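PDB 6K0P: alpha-1,3-glucanase from Paenibacillus glycanilyticus, which hydrolyses alpha-1,3-glucan as a family 87 glycoside hydrolase, and is captured here as an engineered variant of its catalytic domain in complex with nigerose. Local coordinates for residues Q179-P184 against G211-A216; T185-V190 against A231-G236; L492-M497 against A539-V544. The protein carries 1 engineered substitution. All blocks are in the same frame, centred on the assembly; numbering follows the deposited sequence.

Contact 1 (Q179-P184 against G211-A216)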
# COMPACT_ATOMS: atom_id res chain seq x y z
N GLN A 179 26.87 -1.40 -3.53
CA GLN A 179 27.34 -1.20 -4.89
C GLN A 179 28.10 0.12 -4.99
O GLN A 179 27.63 1.16 -4.50
CB GLN A 179 26.13 -1.28 -5.83
CG GLN A 179 26.07 -0.38 -7.04
CD GLN A 179 24.68 -0.45 -7.69
OE1 GLN A 179 24.38 -1.41 -8.40
NE2 GLN A 179 23.83 0.56 -7.44
N ALA A 180 29.29 0.07 -5.60
CA ALA A 180 30.17 1.22 -5.72
C ALA A 180 29.71 2.15 -6.84
O ALA A 180 28.81 1.84 -7.62
CB ALA A 180 31.58 0.74 -6.06
N ASN A 181 30.36 3.30 -6.93
CA ASN A 181 30.12 4.21 -8.05
C ASN A 181 30.32 3.43 -9.35
O ASN A 181 31.40 2.85 -9.55
CB ASN A 181 31.11 5.37 -7.96
CG ASN A 181 30.81 6.47 -8.96
OD1 ASN A 181 30.28 6.22 -10.03
ND2 ASN A 181 31.15 7.71 -8.60
N PRO A 182 29.33 3.39 -10.24
CA PRO A 182 29.51 2.61 -11.48
C PRO A 182 30.68 3.08 -12.32
O PRO A 182 31.32 2.27 -12.99
CB PRO A 182 28.17 2.80 -12.21
CG PRO A 182 27.20 3.22 -11.15
CD PRO A 182 28.00 4.00 -10.14
N ASP A 183 30.97 4.38 -12.30
CA ASP A 183 32.11 4.92 -13.02
C ASP A 183 32.38 6.33 -12.51
O ASP A 183 31.64 7.27 -12.83
CB ASP A 183 31.89 4.94 -14.54
CG ASP A 183 33.15 5.34 -15.30
OD1 ASP A 183 34.01 6.04 -14.74
OD2 ASP A 183 33.27 4.94 -16.48
N PRO A 184 33.43 6.50 -11.71
CA PRO A 184 33.74 7.82 -11.15
C PRO A 184 33.92 8.92 -12.18
O PRO A 184 33.75 10.10 -11.83
CB PRO A 184 35.03 7.56 -10.36
CG PRO A 184 34.96 6.10 -10.01
CD PRO A 184 34.24 5.42 -11.13
N GLY A 211 25.34 11.39 -14.56
CA GLY A 211 24.51 11.66 -13.39
C GLY A 211 25.35 11.77 -12.15
O GLY A 211 26.51 12.22 -12.19
N ILE A 212 24.75 11.38 -11.02
CA ILE A 212 25.42 11.42 -9.73
C ILE A 212 25.32 10.06 -9.06
O ILE A 212 24.42 9.26 -9.34
CB ILE A 212 24.87 12.52 -8.80
CG1 ILE A 212 23.44 12.20 -8.35
CG2 ILE A 212 24.96 13.88 -9.47
CD1 ILE A 212 22.95 13.09 -7.18
N TYR A 213 26.29 9.79 -8.19
CA TYR A 213 26.31 8.61 -7.35
C TYR A 213 26.22 9.06 -5.90
O TYR A 213 26.95 9.97 -5.48
CB TYR A 213 27.61 7.83 -7.56
CG TYR A 213 27.81 6.69 -6.59
CD1 TYR A 213 27.02 5.54 -6.65
CD2 TYR A 213 28.79 6.76 -5.60
CE1 TYR A 213 27.21 4.50 -5.75
CE2 TYR A 213 28.99 5.72 -4.72
CZ TYR A 213 28.20 4.59 -4.80
OH TYR A 213 28.43 3.57 -3.90
N ILE A 214 25.33 8.43 -5.15
CA ILE A 214 25.15 8.74 -3.74
C ILE A 214 25.63 7.54 -2.93
O ILE A 214 24.98 6.48 -2.96
CB ILE A 214 23.71 9.12 -3.40
CG1 ILE A 214 23.18 10.14 -4.40
CG2 ILE A 214 23.63 9.68 -1.98
CD1 ILE A 214 21.74 10.64 -4.12
N PRO A 215 26.75 7.64 -2.23
CA PRO A 215 27.34 6.48 -1.57
C PRO A 215 26.50 6.00 -0.40
O PRO A 215 25.52 6.62 0.01
CB PRO A 215 28.69 6.99 -1.05
CG PRO A 215 28.92 8.29 -1.74
CD PRO A 215 27.58 8.85 -2.10
N ALA A 216 26.92 4.86 0.16
CA ALA A 216 26.35 4.41 1.42
C ALA A 216 26.46 5.51 2.46
O ALA A 216 27.47 6.23 2.52
CB ALA A 216 27.10 3.17 1.90
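With CG anti to the backbone N (chi1 172°), Y213 stands its ring up from strand 211-214 against the loop 179-184, while N181, turned likewise (chi1 -172°), lays its side chain along the inner part of that ring. N181 CA sits 3.5 Å above the plane of the Y213 ring, over its centre, and N181 CB makes a CH-pi contact, 3.9 Å from the Y213 ring centroid. The amide of N181 runs on toward Y213 CB, tilted only 25° from the ring. P182 CD reaches the same ring obliquely, 3.9 Å from Y213 CD1. This loop leads from the antiparallel sheet containing strand 165-173 to strand 187-189, the first of the parallel beta-helix, and Y213 packs this incoming chain onto strand 211-214. At the far end of the ring, Y213 OH donates to Q179 O over 2.6 Å, in the carbonyl plane and on a lone pair. A phenylalanine in place of Y213 would probably keep the cover under N181 but leave Q179 O without this donor. N181 in turn forms an Asx turn: D183 N donates to N181 OD1 at 3.0 Å from above the carbonyl plane, while N181 ND2 is bound by Y187 O.

Contact 2 (T185-V190 against A231-G236)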
# COMPACT_ATOMS: atom_id res chain seq x y z
N THR A 185 34.27 8.60 -13.42
CA THR A 185 34.42 9.64 -14.43
C THR A 185 33.09 10.05 -15.07
O THR A 185 33.05 11.05 -15.80
CB THR A 185 35.40 9.23 -15.53
OG1 THR A 185 34.80 8.23 -16.36
CG2 THR A 185 36.71 8.70 -14.91
N LYS A 186 32.02 9.29 -14.82
CA LYS A 186 30.72 9.57 -15.40
C LYS A 186 29.65 9.92 -14.38
O LYS A 186 28.66 10.56 -14.74
CB LYS A 186 30.24 8.39 -16.25
CG LYS A 186 31.14 8.13 -17.45
CD LYS A 186 30.68 6.93 -18.25
CE LYS A 186 31.71 6.55 -19.31
NZ LYS A 186 31.34 5.28 -19.99
N TYR A 187 29.82 9.53 -13.12
CA TYR A 187 28.86 9.83 -12.06
C TYR A 187 29.57 10.65 -10.99
O TYR A 187 30.50 10.15 -10.34
CB TYR A 187 28.31 8.53 -11.46
CG TYR A 187 27.53 7.69 -12.45
CD1 TYR A 187 28.17 6.82 -13.30
CD2 TYR A 187 26.13 7.78 -12.52
CE1 TYR A 187 27.47 6.05 -14.22
CE2 TYR A 187 25.42 7.02 -13.44
CZ TYR A 187 26.10 6.15 -14.29
OH TYR A 187 25.42 5.37 -15.20
N VAL A 188 29.14 11.90 -10.82
CA VAL A 188 29.71 12.76 -9.79
C VAL A 188 29.29 12.24 -8.42
O VAL A 188 28.09 12.08 -8.15
CB VAL A 188 29.25 14.21 -9.98
CG1 VAL A 188 29.87 15.11 -8.92
CG2 VAL A 188 29.60 14.71 -11.39
N ALA A 189 30.26 11.97 -7.55
CA ALA A 189 29.93 11.40 -6.25
C ALA A 189 29.54 12.47 -5.24
O ALA A 189 30.27 13.45 -5.04
CB ALA A 189 31.11 10.59 -5.70
N VAL A 190 28.38 12.27 -4.61
CA VAL A 190 28.10 12.96 -3.36
C VAL A 190 29.12 12.48 -2.34
O VAL A 190 29.59 11.34 -2.39
CB VAL A 190 26.65 12.63 -2.95
CG1 VAL A 190 26.35 13.12 -1.53
CG2 VAL A 190 25.67 13.24 -3.97
N ALA A 231 18.29 14.61 -19.17
CA ALA A 231 18.04 13.36 -18.46
C ALA A 231 19.20 13.06 -17.53
O ALA A 231 20.37 13.17 -17.92
CB ALA A 231 17.86 12.22 -19.46
N THR A 232 18.88 12.70 -16.29
CA THR A 232 19.84 12.56 -15.21
C THR A 232 19.69 11.18 -14.59
O THR A 232 18.57 10.70 -14.38
CB THR A 232 19.51 13.59 -14.12
OG1 THR A 232 19.49 14.90 -14.69
CG2 THR A 232 20.51 13.54 -12.97
N GLU A 233 20.81 10.52 -14.30
CA GLU A 233 20.81 9.29 -13.52
C GLU A 233 21.21 9.61 -12.09
O GLU A 233 22.22 10.29 -11.87
CB GLU A 233 21.79 8.28 -14.12
CG GLU A 233 21.42 7.81 -15.51
CD GLU A 233 22.41 6.82 -16.05
OE1 GLU A 233 22.90 5.97 -15.27
OE2 GLU A 233 22.71 6.89 -17.26
N ILE A 234 20.42 9.14 -11.13
CA ILE A 234 20.76 9.23 -9.71
C ILE A 234 20.85 7.80 -9.21
O ILE A 234 19.85 7.07 -9.24
CB ILE A 234 19.72 10.05 -8.93
CG1 ILE A 234 19.67 11.47 -9.51
CG2 ILE A 234 20.06 10.09 -7.44
CD1 ILE A 234 18.69 12.37 -8.83
N VAL A 235 22.04 7.38 -8.80
CA VAL A 235 22.33 5.99 -8.48
C VAL A 235 22.90 5.92 -7.07
O VAL A 235 23.88 6.59 -6.77
CB VAL A 235 23.35 5.39 -9.48
CG1 VAL A 235 23.62 3.94 -9.15
CG2 VAL A 235 22.86 5.56 -10.93
N GLY A 236 22.28 5.09 -6.22
CA GLY A 236 22.80 4.83 -4.90
C GLY A 236 23.53 3.50 -4.83
O GLY A 236 23.79 2.83 -5.83
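Y187 OH donates to E233 OE1 across a short 2.6 Å, the one hydrogen bond between the two segments. The carboxylate oxygen lies at the edge of the Y187 ring, near its plane, but the hydroxyl meets E233 OE1 from above the carboxylate plane, 36° out of it; ring and carboxylate are turned 68° against each other. Beside the bond, E233 CB and V235 CG2 each come within 3.9 Å of Y187 CE2, so one side of the phenol carries both the polar and the apolar touches. The glutamate reaches the hydroxyl because its chain is extended beyond CG, with CG beside the backbone N (chi1 -65°). Strands 187-189 and 233-236 are not direct neighbours: strand 211-214 runs between them, parallel to both, in the first turns of a parallel beta-helix of the pectate-lyase-like kind. The tyrosine therefore reaches across that middle strand to the next turn but one. Further out, backbone bonds fix the spacing, V188 pairing with G211 and Y213, and I212 with E233 and V235. K210 packs against both Y187 and E233, and CB of Y213 packs against CB of Y187. V188, the next residue along, sends its side chain to helix 196-204.

Contact 3 (L492-M497 against A539-V544)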
# COMPACT_ATOMS: atom_id res chain seq x y z
N LEU A 492 -17.75 -9.77 -3.54
CA LEU A 492 -17.98 -8.80 -4.59
C LEU A 492 -19.19 -7.96 -4.21
O LEU A 492 -20.22 -8.50 -3.81
CB LEU A 492 -18.25 -9.51 -5.93
CG LEU A 492 -17.22 -10.56 -6.33
CD1 LEU A 492 -17.68 -11.37 -7.55
CD2 LEU A 492 -15.88 -9.87 -6.61
N MET A 493 -19.07 -6.64 -4.34
CA MET A 493 -20.12 -5.72 -3.92
C MET A 493 -20.40 -4.77 -5.08
O MET A 493 -19.53 -3.97 -5.46
CB MET A 493 -19.68 -4.96 -2.67
CG MET A 493 -20.65 -3.89 -2.20
SD MET A 493 -20.11 -3.29 -0.58
CE MET A 493 -20.50 -1.54 -0.70
N PHE A 494 -21.60 -4.85 -5.64
CA PHE A 494 -22.00 -4.02 -6.78
C PHE A 494 -22.98 -2.96 -6.30
O PHE A 494 -23.89 -3.25 -5.53
CB PHE A 494 -22.72 -4.88 -7.84
CG PHE A 494 -21.85 -5.93 -8.47
CD1 PHE A 494 -21.64 -7.16 -7.84
CD2 PHE A 494 -21.25 -5.71 -9.71
CE1 PHE A 494 -20.85 -8.14 -8.43
CE2 PHE A 494 -20.46 -6.67 -10.30
CZ PHE A 494 -20.26 -7.89 -9.66
N GLN A 495 -22.81 -1.72 -6.79
CA GLN A 495 -23.62 -0.61 -6.30
C GLN A 495 -23.73 0.47 -7.37
O GLN A 495 -22.75 0.76 -8.06
CB GLN A 495 -22.98 -0.01 -5.04
CG GLN A 495 -23.72 1.20 -4.43
CD GLN A 495 -22.97 1.79 -3.24
OE1 GLN A 495 -22.02 1.20 -2.73
NE2 GLN A 495 -23.40 2.98 -2.80
N SER A 496 -24.93 1.06 -7.50
CA SER A 496 -25.17 2.20 -8.39
C SER A 496 -25.56 3.41 -7.57
O SER A 496 -26.47 3.34 -6.73
CB SER A 496 -26.31 1.90 -9.38
OG SER A 496 -25.92 0.94 -10.34
N MET A 497 -24.90 4.53 -7.84
CA MET A 497 -25.28 5.81 -7.24
C MET A 497 -26.61 6.27 -7.83
O MET A 497 -26.78 6.30 -9.05
CB MET A 497 -24.19 6.84 -7.54
CG MET A 497 -24.54 8.27 -7.17
SD MET A 497 -23.12 9.33 -7.55
CE MET A 497 -23.81 10.96 -7.30
N ALA A 539 -24.20 -8.06 -14.52
CA ALA A 539 -22.86 -8.62 -14.54
C ALA A 539 -22.96 -10.11 -14.83
O ALA A 539 -23.95 -10.76 -14.45
CB ALA A 539 -22.12 -8.41 -13.21
N SER A 540 -21.94 -10.64 -15.49
CA SER A 540 -21.86 -12.06 -15.82
C SER A 540 -20.86 -12.75 -14.90
O SER A 540 -19.84 -12.17 -14.53
CB SER A 540 -21.42 -12.25 -17.27
OG SER A 540 -22.34 -11.64 -18.16
N PHE A 541 -21.16 -14.00 -14.56
CA PHE A 541 -20.36 -14.79 -13.64
C PHE A 541 -20.10 -16.15 -14.26
O PHE A 541 -21.04 -16.87 -14.60
CB PHE A 541 -21.07 -14.95 -12.29
CG PHE A 541 -21.37 -13.64 -11.63
CD1 PHE A 541 -22.46 -12.87 -12.02
CD2 PHE A 541 -20.54 -13.14 -10.63
CE1 PHE A 541 -22.73 -11.65 -11.43
CE2 PHE A 541 -20.80 -11.92 -10.03
CZ PHE A 541 -21.90 -11.17 -10.43
N THR A 542 -18.82 -16.50 -14.40
CA THR A 542 -18.41 -17.80 -14.92
C THR A 542 -17.43 -18.39 -13.91
O THR A 542 -16.42 -17.76 -13.59
CB THR A 542 -17.71 -17.64 -16.27
OG1 THR A 542 -18.57 -16.92 -17.16
CG2 THR A 542 -17.37 -19.00 -16.87
N ASN A 543 -17.72 -19.59 -13.42
CA ASN A 543 -16.82 -20.29 -12.51
C ASN A 543 -16.52 -19.45 -11.27
O ASN A 543 -15.37 -19.30 -10.85
CB ASN A 543 -15.53 -20.73 -13.21
CG ASN A 543 -14.77 -21.77 -12.43
OD1 ASN A 543 -15.36 -22.55 -11.68
ND2 ASN A 543 -13.45 -21.78 -12.57
N VAL A 544 -17.58 -18.89 -10.68
CA VAL A 544 -17.47 -18.13 -9.44
C VAL A 544 -18.02 -19.00 -8.32
O VAL A 544 -19.21 -19.34 -8.31
CB VAL A 544 -18.19 -16.78 -9.54
CG1 VAL A 544 -18.13 -16.04 -8.20
CG2 VAL A 544 -17.57 -15.91 -10.65
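In the pectate-lyase-like parallel beta-helix of the catalytic domain, successive turns stack their strands into faces that enclose an apolar core, and this contact is a section through that core near the C-terminal end. Strand 492-496 lies in one face, between strands 465-469 and 520-524; strand 539-541 lies in another, between 507-510 and 563-569. Their axes pass 11.3 Å apart and run nearly antiparallel, at 165°, with no hydrogen bond across; the two segments meet through side chains. F494 and F541 point at each other from facing strands and meet near their outer ends, F494 CZ lying 3.7 Å from F541 CZ. The two ring planes are inclined at 72°, with centroids 5.8 Å apart. F494 CE2 also rests on the methyl of the other strand, 3.8 Å from A539 CB. V509 of the strand 507-510 packs against L492 and F541, and I507 against F494, while W573 meets the F541 ring edge-to-face. Alternation along the strand separates core from substrate: between F494 and S496, Q495 faces the other way, where its NE2 hydrogen-bonds O6 of a bound glucose and its OE1 is held by W466 NE1. Two residues before F494, L492 runs alongside F541, head to tail with it, and sets its CD1 at the edge of that ring, 4.0 Å from F541 CE2.

Overall arrangement
Contacts 1 and 2 form one cluster at the N-terminal end of the beta-helix, their centres about 6 Å apart. Their segments alternate along the chain, and they share polar links: I214 N lies 2.8 Å from V235 O, and Q179 NE2 lies 2.8 Å from G236 O, both probable hydrogen bonds. Contact 3 stands on the other side of the chain's centre, about 51 Å from contact 1 and 50 Å from contact 2 between centres, near the C-terminal end of the same stack of strands. It alone of the three includes a glycan-binding residue, Q495; the side chain of F494 is itself about 12 Å from a bound glucose.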